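Local coordinates for protein putative polysaccharide binding proteins (DUF1812) (Bacteroides thetaiotaomicron VPI-5482, PDB 3GF8) that is probably a fimbrial assembly or anchor lipoprotein of the outer membrane, and may bind polysaccharide, at residues 165-179 with 190-202. Numbering follows the deposited sequence. Where two conformers were deposited one is given.
Sequences LDMNDYDYEIIESNG and DDVLSFRPYYMEQ
Ile174 and Phe195 form a hydrogen-bonded pair in the antiparallel pairing of strands 170-176 and 193-195, part of a mixed sheet in this transthyretin-clan fimbrial fold. Phe195 N gives to Ile174 O at 2.7 Å, and the same carbonyl oxygen lies in plane at the edge of the Phe195 ring. Asn178 turns its amide perpendicular to that ring, with OD1 3.3 Å from Phe195 CE1; OD1 is buried without a polar partner, while ND2 bonds Arg216 O and Thr214 OG1. On the sheet face of Ile175 and Ser194, Glu173 and Arg196 run side by side in the same direction, carboxylate and guanidinium planes 76° apart. Ser194 OG, set anti to its own N (chi1 -178°), gives a very short 2.5 Å bond to Glu173 OE1 and accepts Arg196 NE in the guanidinium plane. Arg196 NH2 forms a salt bridge with the same OE1 through a weak hydrogen bond of 3.3 Å. A leucine in place of Arg196 would probably leave the Glu173 carboxylate without its countercharge and Ser194 OG without that donor. Next along, Pro197 crosses Tyr172 at about a right angle, CG 3.8 Å from Tyr172 CB. Beyond the strand pairing, the poorly ordered Gln202 reaches the turn at 166-169: OE1 accepts Met167 N at 3.2 Å, and NE2 meets Asn168 OD1 at 2.6 Å from above the Asn168 carbonyl plane.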
ATOM      1  N   LEU A 165     -29.128   9.135  -0.155  1.00 62.56           N
ATOM      2  CA  LEU A 165     -27.905   9.554   0.474  1.00 61.06           C
ATOM      3  C   LEU A 165     -27.239  10.518  -0.500  1.00 58.43           C
ATOM      4  O   LEU A 165     -26.980  10.150  -1.630  1.00 58.30           O
ATOM      5  CB  LEU A 165     -27.029   8.331   0.749  1.00 60.83           C
ATOM      6  CG  LEU A 165     -25.873   8.562   1.710  1.00 60.23           C
ATOM      7  CD1 LEU A 165     -25.315   7.194   2.100  1.00 59.94           C
ATOM      8  CD2 LEU A 165     -24.808   9.519   1.106  1.00 44.08           C
ATOM      9  N   ASP A 166     -27.003  11.756  -0.074  1.00 57.10           N
ATOM     10  CA  ASP A 166     -26.219  12.697  -0.869  1.00 55.19           C
ATOM     11  C   ASP A 166     -24.789  12.821  -0.345  1.00 54.79           C
ATOM     12  O   ASP A 166     -24.550  13.369   0.735  1.00 52.48           O
ATOM     13  CB  ASP A 166     -26.849  14.067  -0.871  1.00 55.60           C
ATOM     14  CG  ASP A 166     -25.916  15.122  -1.410  1.00 62.62           C
ATOM     15  OD1 ASP A 166     -24.776  15.251  -0.896  1.00 72.14           O
ATOM     16  OD2 ASP A 166     -26.319  15.827  -2.350  1.00 73.65           O
HETATM   17  N   MSE A 167     -23.841  12.381  -1.174  1.00 54.11           N
HETATM   18  CA  MSE A 167     -22.414  12.308  -0.822  1.00 51.47           C
HETATM   19  C   MSE A 167     -21.674  13.635  -0.623  1.00 47.46           C
HETATM   20  O   MSE A 167     -20.617  13.655  -0.020  1.00 45.02           O
HETATM   21  CB  MSE A 167     -21.641  11.403  -1.826  1.00 50.45           C
HETATM   22  CG  MSE A 167     -21.965   9.935  -1.653  1.00 45.48           C
HETATM   23 SE   MSE A 167     -20.875   8.763  -2.745  0.75 39.29          SE
HETATM   24  CE  MSE A 167     -19.075   9.395  -2.112  1.00 33.93           C
ATOM     25  N   ASN A 168     -22.206  14.758  -1.039  1.00 47.67           N
ATOM     26  CA  ASN A 168     -21.473  15.987  -0.658  1.00 49.70           C
ATOM     27  C   ASN A 168     -21.863  16.552   0.710  1.00 48.22           C
ATOM     28  O   ASN A 168     -21.288  17.551   1.138  1.00 43.73           O
ATOM     29  CB  ASN A 168     -21.491  17.071  -1.746  1.00 51.78           C
ATOM     30  CG  ASN A 168     -22.627  16.900  -2.710  1.00 52.90           C
ATOM     31  OD1 ASN A 168     -22.435  16.425  -3.867  1.00 43.48           O
ATOM     32  ND2 ASN A 168     -23.841  17.247  -2.240  1.00 48.95           N
ATOM     33  N   ASP A 169     -22.784  15.901   1.428  1.00 47.30           N
ATOM     34  CA  ASP A 169     -23.100  16.370   2.791  1.00 47.70           C
ATOM     35  C   ASP A 169     -21.995  16.063   3.839  1.00 46.59           C
ATOM     36  O   ASP A 169     -21.953  16.674   4.914  1.00 44.98           O
ATOM     37  CB  ASP A 169     -24.467  15.828   3.222  1.00 49.74           C
ATOM     38  CG  ASP A 169     -25.627  16.347   2.335  1.00 50.74           C
ATOM     39  OD1 ASP A 169     -25.469  17.362   1.629  1.00 51.48           O
ATOM     40  OD2 ASP A 169     -26.708  15.725   2.343  1.00 58.20           O
ATOM     41  N   TYR A 170     -21.065  15.163   3.495  1.00 44.65           N
ATOM     42  CA  TYR A 170     -20.118  14.612   4.476  1.00 41.76           C
ATOM     43  C   TYR A 170     -18.648  14.767   4.121  1.00 38.45           C
ATOM     44  O   TYR A 170     -18.302  14.876   2.961  1.00 40.19           O
ATOM     45  CB  TYR A 170     -20.430  13.132   4.625  1.00 37.63           C
ATOM     46  CG  TYR A 170     -21.876  12.959   4.870  1.00 40.65           C
ATOM     47  CD1 TYR A 170     -22.385  13.106   6.151  1.00 35.61           C
ATOM     48  CD2 TYR A 170     -22.762  12.723   3.818  1.00 37.10           C
ATOM     49  CE1 TYR A 170     -23.727  12.994   6.392  1.00 34.37           C
ATOM     50  CE2 TYR A 170     -24.094  12.589   4.053  1.00 39.50           C
ATOM     51  CZ  TYR A 170     -24.575  12.741   5.355  1.00 38.85           C
ATOM     52  OH  TYR A 170     -25.912  12.630   5.628  1.00 47.41           O
ATOM     53  N   ASP A 171     -17.806  14.754   5.138  1.00 33.97           N
ATOM     54  CA  ASP A 171     -16.389  14.490   4.978  1.00 35.60           C
ATOM     55  C   ASP A 171     -16.037  13.014   5.247  1.00 33.51           C
ATOM     56  O   ASP A 171     -16.722  12.320   6.027  1.00 30.60           O
ATOM     57  CB  ASP A 171     -15.589  15.330   5.949  1.00 37.16           C
ATOM     58  CG  ASP A 171     -15.689  16.805   5.662  1.00 50.90           C
ATOM     59  OD1 ASP A 171     -15.950  17.188   4.477  1.00 55.64           O
ATOM     60  OD2 ASP A 171     -15.512  17.563   6.652  1.00 56.31           O
ATOM     61  N   TYR A 172     -14.930  12.586   4.642  1.00 29.06           N
ATOM     62  CA  TYR A 172     -14.517  11.192   4.577  1.00 26.48           C
ATOM     63  C   TYR A 172     -13.079  11.080   4.975  1.00 28.95           C
ATOM     64  O   TYR A 172     -12.229  11.807   4.432  1.00 25.01           O
ATOM     65  CB  TYR A 172     -14.636  10.690   3.161  1.00 27.00           C
ATOM     66  CG  TYR A 172     -15.981  10.931   2.567  1.00 27.86           C
ATOM     67  CD1 TYR A 172     -16.308  12.171   2.012  1.00 25.86           C
ATOM     68  CD2 TYR A 172     -16.953   9.939   2.602  1.00 28.22           C
ATOM     69  CE1 TYR A 172     -17.580  12.401   1.479  1.00 26.20           C
ATOM     70  CE2 TYR A 172     -18.171  10.132   2.040  1.00 24.05           C
ATOM     71  CZ  TYR A 172     -18.497  11.392   1.508  1.00 27.77           C
ATOM     72  OH  TYR A 172     -19.748  11.589   0.976  1.00 35.18           O
ATOM     73  N   GLU A 173     -12.819  10.152   5.899  1.00 26.64           N
ATOM     74  CA  GLU A 173     -11.494   9.862   6.364  1.00 31.12           C
ATOM     75  C   GLU A 173     -11.214   8.367   6.524  1.00 30.67           C
ATOM     76  O   GLU A 173     -12.075   7.601   6.971  1.00 30.22           O
ATOM     77  CB  GLU A 173     -11.281  10.467   7.761  1.00 33.47           C
ATOM     78  CG  GLU A 173     -11.598  11.925   7.932  1.00 35.18           C
ATOM     79  CD  GLU A 173     -11.482  12.299   9.399  1.00 36.51           C
ATOM     80  OE1 GLU A 173     -10.341  12.520   9.887  1.00 25.19           O
ATOM     81  OE2 GLU A 173     -12.535  12.322  10.069  1.00 36.38           O
ATOM     82  N   ILE A 174      -9.985   7.989   6.196  1.00 28.31           N
ATOM     83  CA  ILE A 174      -9.401   6.726   6.603  1.00 26.56           C
ATOM     84  C   ILE A 174      -8.347   7.160   7.634  1.00 27.00           C
ATOM     85  O   ILE A 174      -7.542   8.056   7.339  1.00 29.18           O
ATOM     86  CB  ILE A 174      -8.779   5.975   5.403  1.00 26.22           C
ATOM     87  CG1 ILE A 174      -9.904   5.522   4.441  1.00 30.01           C
ATOM     88  CG2 ILE A 174      -7.950   4.796   5.879  1.00 16.68           C
ATOM     89  CD1 ILE A 174      -9.469   4.713   3.234  1.00 26.26           C
ATOM     90  N   ILE A 175      -8.394   6.576   8.834  1.00 23.49           N
ATOM     91  CA  ILE A 175      -7.557   7.003   9.967  1.00 25.10           C
ATOM     92  C   ILE A 175      -6.640   5.863  10.390  1.00 23.58           C
ATOM     93  O   ILE A 175      -7.085   4.799  10.706  1.00 24.29           O
ATOM     94  CB  ILE A 175      -8.415   7.498  11.164  1.00 26.42           C
ATOM     95  CG1 ILE A 175      -9.260   8.694  10.710  1.00 25.91           C
ATOM     96  CG2 ILE A 175      -7.506   7.852  12.393  1.00 15.29           C
ATOM     97  CD1 ILE A 175     -10.436   9.091  11.622  1.00 30.66           C
ATOM     98  N   GLU A 176      -5.344   6.083  10.318  1.00 26.16           N
ATOM     99  CA  GLU A 176      -4.384   5.080  10.707  1.00 23.69           C
ATOM    100  C   GLU A 176      -3.019   5.737  10.856  1.00 25.47           C
ATOM    101  O   GLU A 176      -2.760   6.778  10.259  1.00 26.83           O
ATOM    102  CB  GLU A 176      -4.333   3.977   9.661  1.00 19.35           C
ATOM    103  CG  GLU A 176      -3.556   2.748  10.092  1.00 28.36           C
ATOM    104  CD  GLU A 176      -4.009   2.226  11.434  1.00 21.46           C
ATOM    105  OE1 GLU A 176      -5.060   1.566  11.500  1.00 29.50           O
ATOM    106  OE2 GLU A 176      -3.307   2.514  12.421  1.00 24.42           O
ATOM    107  N   SER A 177      -2.162   5.125  11.666  1.00 26.27           N
ATOM    108  CA  SER A 177      -0.795   5.577  11.863  1.00 25.78           C
ATOM    109  C   SER A 177       0.153   4.611  11.132  1.00 25.46           C
ATOM    110  O   SER A 177       1.087   4.042  11.700  1.00 28.57           O
ATOM    111  CB  SER A 177      -0.492   5.657  13.360  1.00 26.34           C
ATOM    112  OG  SER A 177      -0.647   4.393  13.946  1.00 24.03           O
ATOM    113  N   ASN A 178      -0.145   4.422   9.855  1.00 25.26           N
ATOM    114  CA  ASN A 178       0.571   3.508   8.987  1.00 24.13           C
ATOM    115  C   ASN A 178       1.534   4.217   8.056  1.00 22.34           C
ATOM    116  O   ASN A 178       1.928   3.644   7.064  1.00 24.23           O
ATOM    117  CB  ASN A 178      -0.416   2.638   8.164  1.00 22.90           C
ATOM    118  CG  ASN A 178      -1.393   3.445   7.319  1.00 20.89           C
ATOM    119  OD1 ASN A 178      -1.516   4.659   7.443  1.00 26.82           O
ATOM    120  ND2 ASN A 178      -2.113   2.750   6.449  1.00 21.28           N
ATOM    121  N   GLY A 179       1.967   5.425   8.405  1.00 24.10           N
ATOM    122  CA  GLY A 179       2.795   6.229   7.507  1.00 24.27           C
ATOM    123  C   GLY A 179       4.299   6.121   7.720  1.00 26.22           C
ATOM    124  O   GLY A 179       5.055   6.901   7.119  1.00 25.06           O
ATOM    125  N   ASP A 190       4.293   6.204  14.860  1.00 26.97           N
ATOM    126  CA  ASP A 190       4.085   7.415  14.061  1.00 26.49           C
ATOM    127  C   ASP A 190       2.823   8.073  14.562  1.00 25.27           C
ATOM    128  O   ASP A 190       2.097   7.483  15.359  1.00 23.85           O
ATOM    129  CB  ASP A 190       4.001   7.072  12.562  1.00 22.16           C
ATOM    130  CG  ASP A 190       4.159   8.311  11.642  1.00 27.02           C
ATOM    131  OD1 ASP A 190       4.450   9.421  12.130  1.00 29.12           O
ATOM    132  OD2 ASP A 190       3.963   8.179  10.413  1.00 22.81           O
ATOM    133  N   ASP A 191       2.593   9.318  14.160  1.00 24.87           N
ATOM    134  CA  ASP A 191       1.296   9.946  14.394  1.00 23.82           C
ATOM    135  C   ASP A 191       0.231   9.238  13.620  1.00 23.73           C
ATOM    136  O   ASP A 191       0.522   8.607  12.612  1.00 21.86           O
ATOM    137  CB  ASP A 191       1.327  11.401  13.944  1.00 24.83           C
ATOM    138  CG  ASP A 191       2.204  12.245  14.828  1.00 25.41           C
ATOM    139  OD1 ASP A 191       2.047  12.125  16.057  1.00 28.16           O
ATOM    140  OD2 ASP A 191       3.049  13.004  14.320  1.00 31.13           O
ATOM    141  N   VAL A 192      -1.011   9.364  14.106  1.00 26.75           N
ATOM    142  CA  VAL A 192      -2.194   8.963  13.347  1.00 24.59           C
ATOM    143  C   VAL A 192      -2.525   9.998  12.271  1.00 25.61           C
ATOM    144  O   VAL A 192      -2.661  11.194  12.558  1.00 23.15           O
ATOM    145  CB  VAL A 192      -3.404   8.781  14.280  1.00 28.19           C
ATOM    146  CG1 VAL A 192      -4.711   8.431  13.484  1.00 23.09           C
ATOM    147  CG2 VAL A 192      -3.079   7.714  15.322  1.00 24.87           C
ATOM    148  N   LEU A 193      -2.677   9.505  11.043  1.00 24.14           N
ATOM    149  CA  LEU A 193      -2.976  10.324   9.897  1.00 23.76           C
ATOM    150  C   LEU A 193      -4.457  10.151   9.497  1.00 24.55           C
ATOM    151  O   LEU A 193      -5.057   9.087   9.731  1.00 25.27           O
ATOM    152  CB  LEU A 193      -2.054   9.949   8.728  1.00 20.35           C
ATOM    153  CG  LEU A 193      -0.538   9.993   8.949  1.00 24.51           C
ATOM    154  CD1 LEU A 193       0.178   9.558   7.677  1.00 17.15           C
ATOM    155  CD2 LEU A 193      -0.032  11.379   9.464  1.00 19.42           C
ATOM    156  N   SER A 194      -5.019  11.232   8.940  1.00 23.38           N
ATOM    157  CA  SER A 194      -6.356  11.294   8.342  1.00 24.39           C
ATOM    158  C   SER A 194      -6.216  11.343   6.817  1.00 24.57           C
ATOM    159  O   SER A 194      -5.822  12.357   6.244  1.00 24.95           O
ATOM    160  CB  SER A 194      -7.097  12.540   8.851  1.00 25.15           C
ATOM    161  OG  SER A 194      -8.430  12.635   8.337  1.00 25.91           O
ATOM    162  N   PHE A 195      -6.464  10.212   6.163  1.00 25.05           N
ATOM    163  CA  PHE A 195      -6.414  10.162   4.712  1.00 23.60           C
ATOM    164  C   PHE A 195      -7.774  10.557   4.222  1.00 23.72           C
ATOM    165  O   PHE A 195      -8.775   9.996   4.679  1.00 24.00           O
ATOM    166  CB  PHE A 195      -6.069   8.761   4.210  1.00 21.07           C
ATOM    167  CG  PHE A 195      -4.695   8.283   4.624  1.00 21.01           C
ATOM    168  CD1 PHE A 195      -4.491   7.703   5.872  1.00 20.77           C
ATOM    169  CD2 PHE A 195      -3.603   8.401   3.768  1.00 18.54           C
ATOM    170  CE1 PHE A 195      -3.232   7.251   6.245  1.00 19.37           C
ATOM    171  CE2 PHE A 195      -2.337   7.947   4.137  1.00 20.86           C
ATOM    172  CZ  PHE A 195      -2.155   7.373   5.379  1.00 23.28           C
ATOM    173  N   ARG A 196      -7.813  11.509   3.294  1.00 20.04           N
ATOM    174  CA  ARG A 196      -9.068  12.058   2.805  1.00 23.45           C
ATOM    175  C   ARG A 196      -9.124  12.033   1.311  1.00 21.66           C
ATOM    176  O   ARG A 196      -8.102  11.902   0.699  1.00 23.71           O
ATOM    177  CB  ARG A 196      -9.183  13.497   3.264  1.00 23.46           C
ATOM    178  CG  ARG A 196      -9.212  13.553   4.748  1.00 25.61           C
ATOM    179  CD  ARG A 196      -9.441  14.924   5.300  1.00 24.61           C
ATOM    180  NE  ARG A 196      -9.372  14.808   6.746  1.00 23.45           N
ATOM    181  CZ  ARG A 196      -9.688  15.768   7.598  1.00 29.02           C
ATOM    182  NH1 ARG A 196     -10.136  16.912   7.153  1.00 32.37           N
ATOM    183  NH2 ARG A 196      -9.591  15.568   8.911  1.00 37.38           N
ATOM    184  N   PRO A 197     -10.315  12.183   0.723  1.00 22.78           N
ATOM    185  CA  PRO A 197     -10.412  11.999  -0.728  1.00 22.52           C
ATOM    186  C   PRO A 197      -9.483  12.870  -1.549  1.00 21.38           C
ATOM    187  O   PRO A 197      -9.304  14.041  -1.246  1.00 22.36           O
ATOM    188  CB  PRO A 197     -11.863  12.333  -1.027  1.00 22.40           C
ATOM    189  CG  PRO A 197     -12.589  11.922   0.247  1.00 22.24           C
ATOM    190  CD  PRO A 197     -11.647  12.313   1.349  1.00 23.13           C
ATOM    191  N   TYR A 198      -8.877  12.285  -2.572  1.00 20.08           N
ATOM    192  CA  TYR A 198      -8.193  13.077  -3.563  1.00 21.79           C
ATOM    193  C   TYR A 198      -9.094  13.346  -4.760  1.00 21.30           C
ATOM    194  O   TYR A 198      -8.788  14.201  -5.580  1.00 19.19           O
ATOM    195  CB  TYR A 198      -6.832  12.456  -3.941  1.00 23.91           C
ATOM    196  CG  TYR A 198      -6.911  11.073  -4.533  1.00 24.96           C
ATOM    197  CD1 TYR A 198      -7.274  10.900  -5.856  1.00 26.29           C
ATOM    198  CD2 TYR A 198      -6.642   9.943  -3.767  1.00 27.47           C
ATOM    199  CE1 TYR A 198      -7.373   9.637  -6.420  1.00 29.04           C
ATOM    200  CE2 TYR A 198      -6.727   8.685  -4.315  1.00 28.84           C
ATOM    201  CZ  TYR A 198      -7.083   8.537  -5.657  1.00 29.68           C
ATOM    202  OH  TYR A 198      -7.215   7.294  -6.244  1.00 25.83           O
ATOM    203  N   TYR A 199     -10.211  12.634  -4.867  1.00 22.75           N
ATOM    204  CA  TYR A 199     -11.176  12.883  -5.960  1.00 22.20           C
ATOM    205  C   TYR A 199     -12.549  12.482  -5.512  1.00 24.30           C
ATOM    206  O   TYR A 199     -12.694  11.549  -4.747  1.00 20.37           O
ATOM    207  CB  TYR A 199     -10.806  12.102  -7.196  1.00 22.01           C
ATOM    208  CG  TYR A 199     -11.785  12.238  -8.307  1.00 20.59           C
ATOM    209  CD1 TYR A 199     -11.726  13.315  -9.172  1.00 26.35           C
ATOM    210  CD2 TYR A 199     -12.753  11.260  -8.532  1.00 28.60           C
ATOM    211  CE1 TYR A 199     -12.616  13.450 -10.162  1.00 22.40           C
ATOM    212  CE2 TYR A 199     -13.635  11.374  -9.550  1.00 22.61           C
ATOM    213  CZ  TYR A 199     -13.553  12.486 -10.362  1.00 24.79           C
ATOM    214  OH  TYR A 199     -14.412  12.640 -11.376  1.00 25.64           O
HETATM  215  N   MSE A 200     -13.544  13.228  -5.956  1.00 26.47           N
HETATM  216  CA  MSE A 200     -14.918  13.017  -5.552  0.50 29.35           C
HETATM  217  C   MSE A 200     -15.743  13.231  -6.801  1.00 32.38           C
HETATM  218  O   MSE A 200     -15.395  14.067  -7.635  1.00 32.75           O
HETATM  219  CB  MSE A 200     -15.309  14.011  -4.447  0.50 27.87           C
HETATM  220  CG  MSE A 200     -14.558  13.809  -3.119  0.50 29.16           C
HETATM  221 SE   MSE A 200     -14.619  15.339  -1.906  0.38 25.52          SE
HETATM  222  CE  MSE A 200     -14.038  16.651  -3.254  0.50 19.87           C
ATOM    223  N   GLU A 201     -16.812  12.484  -6.926  1.00 38.44           N
ATOM    224  CA  GLU A 201     -17.660  12.604  -8.079  1.00 43.52           C
ATOM    225  C   GLU A 201     -19.085  12.299  -7.659  1.00 47.53           C
ATOM    226  O   GLU A 201     -19.327  11.241  -7.144  1.00 46.12           O
ATOM    227  CB  GLU A 201     -17.197  11.595  -9.111  1.00 43.07           C
ATOM    228  CG  GLU A 201     -18.281  11.275 -10.104  1.00 47.71           C
ATOM    229  CD  GLU A 201     -17.770  10.992 -11.483  1.00 54.49           C
ATOM    230  OE1 GLU A 201     -16.532  10.981 -11.732  1.00 50.80           O
ATOM    231  OE2 GLU A 201     -18.649  10.794 -12.334  1.00 64.41           O
ATOM    232  N   GLN A 202     -20.028  13.210  -7.868  1.00 55.16           N
ATOM    233  CA  GLN A 202     -21.457  12.875  -7.691  1.00 59.56           C
ATOM    234  C   GLN A 202     -22.331  13.137  -8.944  1.00 63.58           C
ATOM    235  O   GLN A 202     -23.515  13.450  -8.805  1.00 65.19           O
ATOM    236  CB  GLN A 202     -22.036  13.569  -6.443  1.00 59.95           C
ATOM    237  CG  GLN A 202     -23.508  13.189  -6.161  1.00 63.66           C
ATOM    238  CD  GLN A 202     -23.870  13.112  -4.691  1.00 66.13           C
ATOM    239  OE1 GLN A 202     -24.650  12.241  -4.281  1.00 76.96           O
ATOM    240  NE2 GLN A 202     -23.323  14.014  -3.892  1.00 67.40           N
TER